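PDB 4Q7O: immunity protein from Neisseria meningitidis, which probably protects the cell that makes it by binding and neutralising a cognate toxin of contact-dependent growth inhibition. Local coordinates for residues 9-14 with 115-120; 17-22 with 108-113. One frame throughout, in Å; residues are numbered along the deposited sequence.

Contact 1: 9-14 with 115-120; sequences FLNLNK and ISDFLI
Asp117 reaches from near the carboxy-terminal end of helix 104-121 to the amino-terminal end of another helix and places its carboxylate against the first backbone amides of helix 10-18. From its backbone outward, CB comes first against the Phe9 ring, meeting CD1 of Phe9 at 3.7 Å; ring and carboxylate planes stand 65° apart. With chi1 at -74° Asp117 CG lies anti to its own carbonyl carbon, which sends the two oxygens onward into the opening turn, where CG sits 3.7 Å from the backbone N of both Leu10 and Asn11, although Leu10 N is too poorly angled to bond to OD2. OD2 receives the N-H of Leu12 on its syn lone pair, with N and OD2 2.8 Å apart and an N-H...O angle of 158°, and it also lies close to CB of Leu12. OD1 takes the N-H of Asn11 in a longer bond of 3.3 Å between N and OD1, again from the syn side but tilted out of the carboxylate plane. The same OD1 accepts a hydrogen bond from a water 2.8 Å from it; this water in turn accepts from Asn11 ND2 and is hydrogen-bonded to Ser116 OG, so one solvent molecule ties both helices at the more exposed border of the contact. Phe9 O is gripped from opposite faces by N and ND2 of Asn13, which probably helps hold the turn that meets Asp117. Phe9 also packs on Glu29 of helix 22-34. Phe9 holds the N-cap position but its side chain has no acceptor, so the carboxylate does from another helix what a capping side chain would do, and those N-H groups and the helix dipole probably stabilise it as an anion.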
ATOM      1  N   PHE B   9       5.536   8.499   5.746  1.00  8.55           N
ATOM      2  CA  PHE B   9       6.239   7.218   5.801  1.00  7.55           C
ATOM      3  C   PHE B   9       7.162   7.031   4.608  1.00  7.77           C
ATOM      4  O   PHE B   9       7.048   6.073   3.845  1.00  8.75           O
ATOM      5  CB  PHE B   9       5.246   6.064   5.949  1.00  7.44           C
ATOM      6  CG  PHE B   9       4.556   6.052   7.279  1.00  8.15           C
ATOM      7  CD1 PHE B   9       5.249   5.681   8.425  1.00  8.79           C
ATOM      8  CD2 PHE B   9       3.235   6.458   7.401  1.00  9.34           C
ATOM      9  CE1 PHE B   9       4.628   5.690   9.676  1.00  9.06           C
ATOM     10  CE2 PHE B   9       2.608   6.460   8.644  1.00  9.68           C
ATOM     11  CZ  PHE B   9       3.308   6.074   9.781  1.00 10.14           C
ATOM     12  N   LEU B  10       8.103   7.952   4.469  1.00  7.57           N
ATOM     13  CA  LEU B  10       8.941   7.992   3.281  1.00  7.47           C
ATOM     14  C   LEU B  10       9.803   6.742   3.154  1.00  7.46           C
ATOM     15  O   LEU B  10       9.808   6.077   2.116  1.00  9.46           O
ATOM     16  CB  LEU B  10       9.815   9.247   3.283  1.00  7.51           C
ATOM     17  CG  LEU B  10       9.038  10.568   3.303  1.00  9.90           C
ATOM     18  CD1 LEU B  10       9.986  11.756   3.312  1.00 12.11           C
ATOM     19  CD2 LEU B  10       8.087  10.655   2.119  1.00 11.80           C
ATOM     20  N   ASN B  11      10.528   6.414   4.214  1.00  6.88           N
ATOM     21  CA  ASN B  11      11.404   5.249   4.172  1.00  7.26           C
ATOM     22  C   ASN B  11      10.665   3.921   4.263  1.00  7.36           C
ATOM     23  O   ASN B  11      11.059   2.935   3.629  1.00  7.99           O
ATOM     24  CB  ASN B  11      12.501   5.368   5.218  1.00  8.14           C
ATOM     25  CG  ASN B  11      13.413   6.540   4.938  1.00 10.31           C
ATOM     26  OD1 ASN B  11      13.813   6.758   3.789  1.00 12.65           O
ATOM     27  ND2 ASN B  11      13.720   7.320   5.966  1.00 11.00           N
ATOM     28  N   LEU B  12       9.578   3.901   5.024  1.00  7.52           N
ATOM     29  CA  LEU B  12       8.753   2.699   5.126  1.00  7.52           C
ATOM     30  C   LEU B  12       8.167   2.336   3.778  1.00  7.37           C
ATOM     31  O   LEU B  12       8.223   1.183   3.369  1.00  7.74           O
ATOM     32  CB  LEU B  12       7.638   2.896   6.160  1.00  8.22           C
ATOM     33  CG  LEU B  12       6.659   1.764   6.511  1.00  9.04           C
ATOM     34  CD1 LEU B  12       5.506   1.656   5.516  1.00 12.06           C
ATOM     35  CD2 LEU B  12       7.379   0.418   6.678  1.00  8.49           C
ATOM     36  N   ASN B  13       7.588   3.318   3.096  1.00  7.30           N
ATOM     37  CA  ASN B  13       6.970   3.054   1.807  1.00  6.71           C
ATOM     38  C   ASN B  13       7.978   2.582   0.783  1.00  7.54           C
ATOM     39  O   ASN B  13       7.703   1.667   0.019  1.00  7.95           O
ATOM     40  CB  ASN B  13       6.242   4.299   1.276  1.00  8.29           C
ATOM     41  CG  ASN B  13       4.813   4.392   1.762  1.00 11.54           C
ATOM     42  OD1 ASN B  13       3.942   3.635   1.316  1.00 13.36           O
ATOM     43  ND2 ASN B  13       4.551   5.343   2.650  1.00 14.16           N
ATOM     44  N   LYS B  14       9.142   3.219   0.744  1.00  7.57           N
ATOM     45  CA  LYS B  14      10.167   2.811  -0.213  1.00  8.35           C
ATOM     46  C   LYS B  14      10.511   1.330  -0.038  1.00  8.20           C
ATOM     47  O   LYS B  14      10.487   0.552  -0.995  1.00  9.08           O
ATOM     48  CB  LYS B  14      11.409   3.685  -0.059  1.00  9.49           C
ATOM     49  CG  LYS B  14      12.583   3.269  -0.918  1.00 12.30           C
ATOM     50  CD  LYS B  14      13.696   4.311  -0.841  1.00 15.95           C
ATOM     51  CE  LYS B  14      14.913   3.892  -1.643  1.00 20.98           C
ATOM     52  NZ  LYS B  14      15.985   4.932  -1.604  1.00 23.78           N
ATOM     53  N   ILE B 115       8.555   3.632  12.708  1.00  7.47           N
ATOM     54  CA  ILE B 115       8.581   4.491  13.889  1.00  7.77           C
ATOM     55  C   ILE B 115       9.609   5.614  13.719  1.00  6.81           C
ATOM     56  O   ILE B 115       9.427   6.713  14.230  1.00  7.87           O
ATOM     57  CB  ILE B 115       8.776   3.690  15.193  1.00  9.29           C
ATOM     58  CG1 ILE B 115       8.260   4.495  16.397  1.00  8.34           C
ATOM     59  CG2 ILE B 115      10.234   3.260  15.379  1.00 10.07           C
ATOM     60  CD1 ILE B 115       8.309   3.710  17.703  1.00  9.71           C
ATOM     61  N   SER B 116      10.669   5.331  12.968  1.00  6.72           N
ATOM     62  CA  SER B 116      11.637   6.345  12.583  1.00  7.25           C
ATOM     63  C   SER B 116      10.974   7.435  11.741  1.00  7.18           C
ATOM     64  O   SER B 116      11.144   8.628  12.020  1.00  7.16           O
ATOM     65  CB  SER B 116      12.780   5.711  11.794  1.00  8.86           C
ATOM     66  OG  SER B 116      13.619   6.712  11.258  1.00  9.98           O
ATOM     67  N   ASP B 117      10.244   7.031  10.700  1.00  7.34           N
ATOM     68  CA  ASP B 117       9.494   7.994   9.889  1.00  7.48           C
ATOM     69  C   ASP B 117       8.602   8.852  10.780  1.00  7.48           C
ATOM     70  O   ASP B 117       8.542  10.077  10.631  1.00  7.55           O
ATOM     71  CB  ASP B 117       8.602   7.290   8.850  1.00  9.44           C
ATOM     72  CG  ASP B 117       9.382   6.697   7.678  1.00 10.43           C
ATOM     73  OD1 ASP B 117      10.505   7.153   7.384  1.00 12.07           O
ATOM     74  OD2 ASP B 117       8.844   5.777   7.024  1.00 10.25           O
ATOM     75  N   PHE B 118       7.918   8.203  11.715  1.00  6.95           N
ATOM     76  CA  PHE B 118       6.990   8.902  12.592  1.00  6.86           C
ATOM     77  C   PHE B 118       7.691   9.920  13.496  1.00  7.34           C
ATOM     78  O   PHE B 118       7.268  11.076  13.588  1.00  8.04           O
ATOM     79  CB  PHE B 118       6.183   7.908  13.434  1.00  7.87           C
ATOM     80  CG  PHE B 118       5.263   8.574  14.415  1.00  9.43           C
ATOM     81  CD1 PHE B 118       4.101   9.201  13.981  1.00 11.17           C
ATOM     82  CD2 PHE B 118       5.564   8.595  15.766  1.00 11.92           C
ATOM     83  CE1 PHE B 118       3.255   9.828  14.884  1.00 11.96           C
ATOM     84  CE2 PHE B 118       4.722   9.225  16.675  1.00 12.29           C
ATOM     85  CZ  PHE B 118       3.566   9.839  16.233  1.00 11.65           C
ATOM     86  N   LEU B 119       8.751   9.501  14.179  1.00  7.28           N
ATOM     87  CA  LEU B 119       9.422  10.419  15.099  1.00  8.62           C
ATOM     88  C   LEU B 119      10.121  11.560  14.345  1.00  8.84           C
ATOM     89  O   LEU B 119      10.249  12.677  14.863  1.00  9.71           O
ATOM     90  CB  LEU B 119      10.385   9.675  16.034  1.00  9.83           C
ATOM     91  CG  LEU B 119      11.649   9.053  15.434  1.00  9.78           C
ATOM     92  CD1 LEU B 119      12.819  10.043  15.398  1.00 11.22           C
ATOM     93  CD2 LEU B 119      12.036   7.792  16.208  1.00 10.58           C
ATOM     94  N   ILE B 120      10.575  11.278  13.125  1.00  8.97           N
ATOM     95  CA  ILE B 120      11.211  12.310  12.308  1.00  9.63           C
ATOM     96  C   ILE B 120      10.182  13.383  11.966  1.00  8.49           C
ATOM     97  O   ILE B 120      10.469  14.578  12.046  1.00  8.76           O
ATOM     98  CB  ILE B 120      11.854  11.719  11.030  1.00 10.45           C
ATOM     99  CG1 ILE B 120      13.137  10.973  11.408  1.00 12.12           C
ATOM    100  CG2 ILE B 120      12.174  12.815  10.017  1.00 12.06           C
ATOM    101  CD1 ILE B 120      13.723  10.103  10.306  1.00 13.23           C
TER
HETATM  102  O   HOH W   1      12.916   6.613   8.597  1.00 14.95           O

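Contact 2: 17-22 with 108-113; sequences INNNHF and YHYFNI
Tyr110, Asn19 and His21 all have CG anti to the carbonyl carbon and beside the backbone N (chi1 -74° in Tyr110), and these similar torsions bring a phenol from helix 104-121 to two polar groups just past helix 10-18. Tyr110 spans the gap between backbones whose nearest CA atoms, those of His21 and Tyr110, are 10.1 Å apart, and its OH makes the bridge. Asn19 gives ND2 to that OH at 2.9 Å in a nearly straight bond (162°), the oxygen lying in the amide plane. ND1 of His21 meets Tyr110 OH at 2.7 Å, at the edge of the imidazole. The two rings approach rim to rim, their planes at 86°, without either stacking over the other. Between the two partners Asn20 takes a positive phi and closes a Schellman motif, the turn that ends helix 10-18 and brings His21 round to the same hydroxyl as Asn19; the backbone O of Asn19 also lies over one face of the imidazole. His21 and Tyr110 also both pack on Ile102 of strand 98-103. The amide N-H is given to the phenol oxygen, while the bond between OH and ND1 could run either way; this gives the buried oxygen two hydrogen-bond partners and ND1 one, and ties a helix terminus to helix 104-121.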
ATOM      1  N   ILE B  17       7.234  -1.117  -0.576  1.00  6.80           N
ATOM      2  CA  ILE B  17       6.854  -1.184  -1.982  1.00  7.15           C
ATOM      3  C   ILE B  17       7.891  -1.960  -2.789  1.00  6.25           C
ATOM      4  O   ILE B  17       7.543  -2.816  -3.605  1.00  6.59           O
ATOM      5  CB  ILE B  17       6.617   0.227  -2.574  1.00  7.13           C
ATOM      6  CG1 ILE B  17       5.345   0.827  -1.970  1.00  9.54           C
ATOM      7  CG2 ILE B  17       6.530   0.187  -4.101  1.00  9.46           C
ATOM      8  CD1 ILE B  17       5.201   2.307  -2.234  1.00 11.99           C
ATOM      9  N   ASN B  18       9.169  -1.694  -2.551  1.00  6.53           N
ATOM     10  CA  ASN B  18      10.204  -2.418  -3.280  1.00  7.48           C
ATOM     11  C   ASN B  18      10.240  -3.911  -2.953  1.00  7.73           C
ATOM     12  O   ASN B  18      10.730  -4.709  -3.748  1.00  9.25           O
ATOM     13  CB  ASN B  18      11.574  -1.764  -3.084  1.00  8.78           C
ATOM     14  CG  ASN B  18      11.736  -0.513  -3.920  1.00 11.28           C
ATOM     15  OD1 ASN B  18      11.120  -0.380  -4.984  1.00 13.12           O
ATOM     16  ND2 ASN B  18      12.560   0.411  -3.449  1.00 11.36           N
ATOM     17  N   ASN B  19       9.712  -4.280  -1.792  1.00  6.63           N
ATOM     18  CA  ASN B  19       9.606  -5.689  -1.394  1.00  6.98           C
ATOM     19  C   ASN B  19       8.265  -6.333  -1.766  1.00  7.03           C
ATOM     20  O   ASN B  19       8.011  -7.490  -1.402  1.00  8.58           O
ATOM     21  CB  ASN B  19       9.825  -5.844   0.116  1.00  6.99           C
ATOM     22  CG  ASN B  19      11.272  -5.606   0.537  1.00  6.94           C
ATOM     23  OD1 ASN B  19      12.194  -5.649  -0.284  1.00 10.58           O
ATOM     24  ND2 ASN B  19      11.481  -5.380   1.838  1.00  7.06           N
ATOM     25  N   ASN B  20       7.400  -5.582  -2.456  1.00  6.67           N
ATOM     26  CA  ASN B  20       6.070  -6.071  -2.841  1.00  7.45           C
ATOM     27  C   ASN B  20       5.198  -6.324  -1.605  1.00  7.58           C
ATOM     28  O   ASN B  20       4.271  -7.128  -1.629  1.00  9.65           O
ATOM     29  CB  ASN B  20       6.171  -7.327  -3.721  1.00  8.93           C
ATOM     30  CG  ASN B  20       4.985  -7.501  -4.655  1.00 11.89           C
ATOM     31  OD1 ASN B  20       4.223  -6.565  -4.915  1.00 11.88           O
ATOM     32  ND2 ASN B  20       4.834  -8.714  -5.179  1.00 15.06           N
ATOM     33  N   HIS B  21       5.498  -5.618  -0.521  1.00  6.18           N
ATOM     34  CA  HIS B  21       4.729  -5.743   0.720  1.00  5.53           C
ATOM     35  C   HIS B  21       3.853  -4.524   0.951  1.00  6.11           C
ATOM     36  O   HIS B  21       3.906  -3.890   2.009  1.00  6.82           O
ATOM     37  CB  HIS B  21       5.671  -5.988   1.898  1.00  6.72           C
ATOM     38  CG  HIS B  21       6.380  -7.302   1.809  1.00  6.43           C
ATOM     39  ND1 HIS B  21       7.565  -7.560   2.466  1.00  7.20           N
ATOM     40  CD2 HIS B  21       6.067  -8.437   1.138  1.00  6.23           C
ATOM     41  CE1 HIS B  21       7.947  -8.794   2.202  1.00  7.72           C
ATOM     42  NE2 HIS B  21       7.055  -9.351   1.401  1.00  6.86           N
ATOM     43  N   PHE B  22       3.049  -4.214  -0.060  1.00  5.97           N
ATOM     44  CA  PHE B  22       2.173  -3.053  -0.041  1.00  6.01           C
ATOM     45  C   PHE B  22       1.157  -3.081   1.104  1.00  5.99           C
ATOM     46  O   PHE B  22       0.697  -2.031   1.543  1.00  7.04           O
ATOM     47  CB  PHE B  22       1.465  -2.896  -1.390  1.00  5.92           C
ATOM     48  CG  PHE B  22       0.726  -4.130  -1.828  1.00  7.07           C
ATOM     49  CD1 PHE B  22      -0.597  -4.335  -1.450  1.00  8.16           C
ATOM     50  CD2 PHE B  22       1.355  -5.088  -2.614  1.00  8.70           C
ATOM     51  CE1 PHE B  22      -1.287  -5.468  -1.853  1.00  8.34           C
ATOM     52  CE2 PHE B  22       0.677  -6.230  -3.016  1.00  8.58           C
ATOM     53  CZ  PHE B  22      -0.650  -6.425  -2.632  1.00  9.29           C
ATOM     54  N   TYR B 108       9.889  -6.587  12.311  1.00  6.90           N
ATOM     55  CA  TYR B 108      10.620  -5.652  13.164  1.00  7.27           C
ATOM     56  C   TYR B 108      11.406  -4.614  12.361  1.00  7.61           C
ATOM     57  O   TYR B 108      11.475  -3.452  12.743  1.00  8.22           O
ATOM     58  CB  TYR B 108      11.539  -6.389  14.138  1.00  9.88           C
ATOM     59  CG  TYR B 108      10.858  -6.732  15.437  1.00 13.23           C
ATOM     60  CD1 TYR B 108      10.771  -5.798  16.469  1.00 15.76           C
ATOM     61  CD2 TYR B 108      10.297  -7.978  15.639  1.00 15.61           C
ATOM     62  CE1 TYR B 108      10.146  -6.107  17.666  1.00 17.25           C
ATOM     63  CE2 TYR B 108       9.673  -8.299  16.840  1.00 15.75           C
ATOM     64  CZ  TYR B 108       9.600  -7.360  17.845  1.00 17.50           C
ATOM     65  OH  TYR B 108       8.971  -7.675  19.029  1.00 20.38           O
ATOM     66  N   HIS B 109      12.001  -5.050  11.257  1.00  7.76           N
ATOM     67  CA  HIS B 109      12.680  -4.167  10.312  1.00  8.08           C
ATOM     68  C   HIS B 109      11.714  -3.074   9.845  1.00  7.12           C
ATOM     69  O   HIS B 109      12.023  -1.883   9.922  1.00  7.77           O
ATOM     70  CB  HIS B 109      13.184  -5.032   9.148  1.00 10.40           C
ATOM     71  CG  HIS B 109      13.861  -4.289   8.037  1.00 15.29           C
ATOM     72  ND1 HIS B 109      15.104  -3.712   8.172  1.00 18.16           N
ATOM     73  CD2 HIS B 109      13.502  -4.113   6.744  1.00 16.72           C
ATOM     74  CE1 HIS B 109      15.466  -3.176   7.018  1.00 17.80           C
ATOM     75  NE2 HIS B 109      14.513  -3.408   6.133  1.00 18.41           N
ATOM     76  N   TYR B 110      10.528  -3.470   9.398  1.00  6.22           N
ATOM     77  CA  TYR B 110       9.533  -2.486   8.975  1.00  5.83           C
ATOM     78  C   TYR B 110       9.088  -1.567  10.106  1.00  6.00           C
ATOM     79  O   TYR B 110       8.947  -0.366   9.905  1.00  7.06           O
ATOM     80  CB  TYR B 110       8.310  -3.174   8.385  1.00  5.72           C
ATOM     81  CG  TYR B 110       8.495  -3.758   7.004  1.00  5.94           C
ATOM     82  CD1 TYR B 110       9.189  -3.067   6.016  1.00  7.36           C
ATOM     83  CD2 TYR B 110       7.948  -4.998   6.681  1.00  5.31           C
ATOM     84  CE1 TYR B 110       9.337  -3.592   4.747  1.00  7.24           C
ATOM     85  CE2 TYR B 110       8.091  -5.535   5.404  1.00  6.02           C
ATOM     86  CZ  TYR B 110       8.792  -4.829   4.446  1.00  6.44           C
ATOM     87  OH  TYR B 110       8.935  -5.345   3.185  1.00  7.62           O
ATOM     88  N   PHE B 111       8.843  -2.127  11.284  1.00  5.56           N
ATOM     89  CA  PHE B 111       8.379  -1.315  12.408  1.00  6.65           C
ATOM     90  C   PHE B 111       9.424  -0.290  12.837  1.00  7.50           C
ATOM     91  O   PHE B 111       9.096   0.839  13.201  1.00  7.45           O
ATOM     92  CB  PHE B 111       7.953  -2.197  13.585  1.00  8.30           C
ATOM     93  CG  PHE B 111       6.528  -2.663  13.501  1.00  9.08           C
ATOM     94  CD1 PHE B 111       6.062  -3.339  12.377  1.00 10.43           C
ATOM     95  CD2 PHE B 111       5.643  -2.411  14.537  1.00 10.33           C
ATOM     96  CE1 PHE B 111       4.743  -3.764  12.298  1.00 11.04           C
ATOM     97  CE2 PHE B 111       4.323  -2.834  14.465  1.00 11.12           C
ATOM     98  CZ  PHE B 111       3.875  -3.512  13.346  1.00 11.06           C
ATOM     99  N   ASN B 112      10.689  -0.682  12.781  1.00  6.88           N
ATOM    100  CA  ASN B 112      11.765   0.217  13.157  1.00  7.21           C
ATOM    101  C   ASN B 112      11.869   1.371  12.158  1.00  7.70           C
ATOM    102  O   ASN B 112      12.094   2.525  12.537  1.00  9.52           O
ATOM    103  CB  ASN B 112      13.081  -0.551  13.251  1.00 10.30           C
ATOM    104  CG  ASN B 112      14.180   0.276  13.858  1.00 15.53           C
ATOM    105  OD1 ASN B 112      14.075   0.735  15.001  1.00 17.77           O
ATOM    106  ND2 ASN B 112      15.250   0.463  13.108  1.00 18.68           N
ATOM    107  N   ILE B 113      11.682   1.057  10.881  1.00  7.19           N
ATOM    108  CA  ILE B 113      11.648   2.086   9.846  1.00  6.57           C
ATOM    109  C   ILE B 113      10.427   2.996   9.993  1.00  7.16           C
ATOM    110  O   ILE B 113      10.536   4.224   9.919  1.00  7.32           O
ATOM    111  CB  ILE B 113      11.678   1.456   8.445  1.00  7.18           C
ATOM    112  CG1 ILE B 113      13.011   0.738   8.216  1.00  8.53           C
ATOM    113  CG2 ILE B 113      11.464   2.510   7.375  1.00  8.47           C
ATOM    114  CD1 ILE B 113      13.013  -0.154   6.991  1.00 10.62           C
TER

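How the contacts relate
Contacts 1 and 2 both join the region of helix 10-18 to helix 104-121, contact 1 at the start of helix 10-18, contact 2 in the turn just after its end. Both are mainly buried, but contact 1 lies farther from the centre of the chain, its centre about 13 Å away against 8 Å, and has a solvated border, whereas contact 2 sits nearer the sheet. Their chemistry follows the helix ends: a carboxylate answers the backbone N-H groups at the start, while a phenol holds side chains just after the finish. Ile113 and Tyr110 pack against Leu12 and link the two sites, whose centres are about 10 Å apart. Both contacts also touch the second subunit.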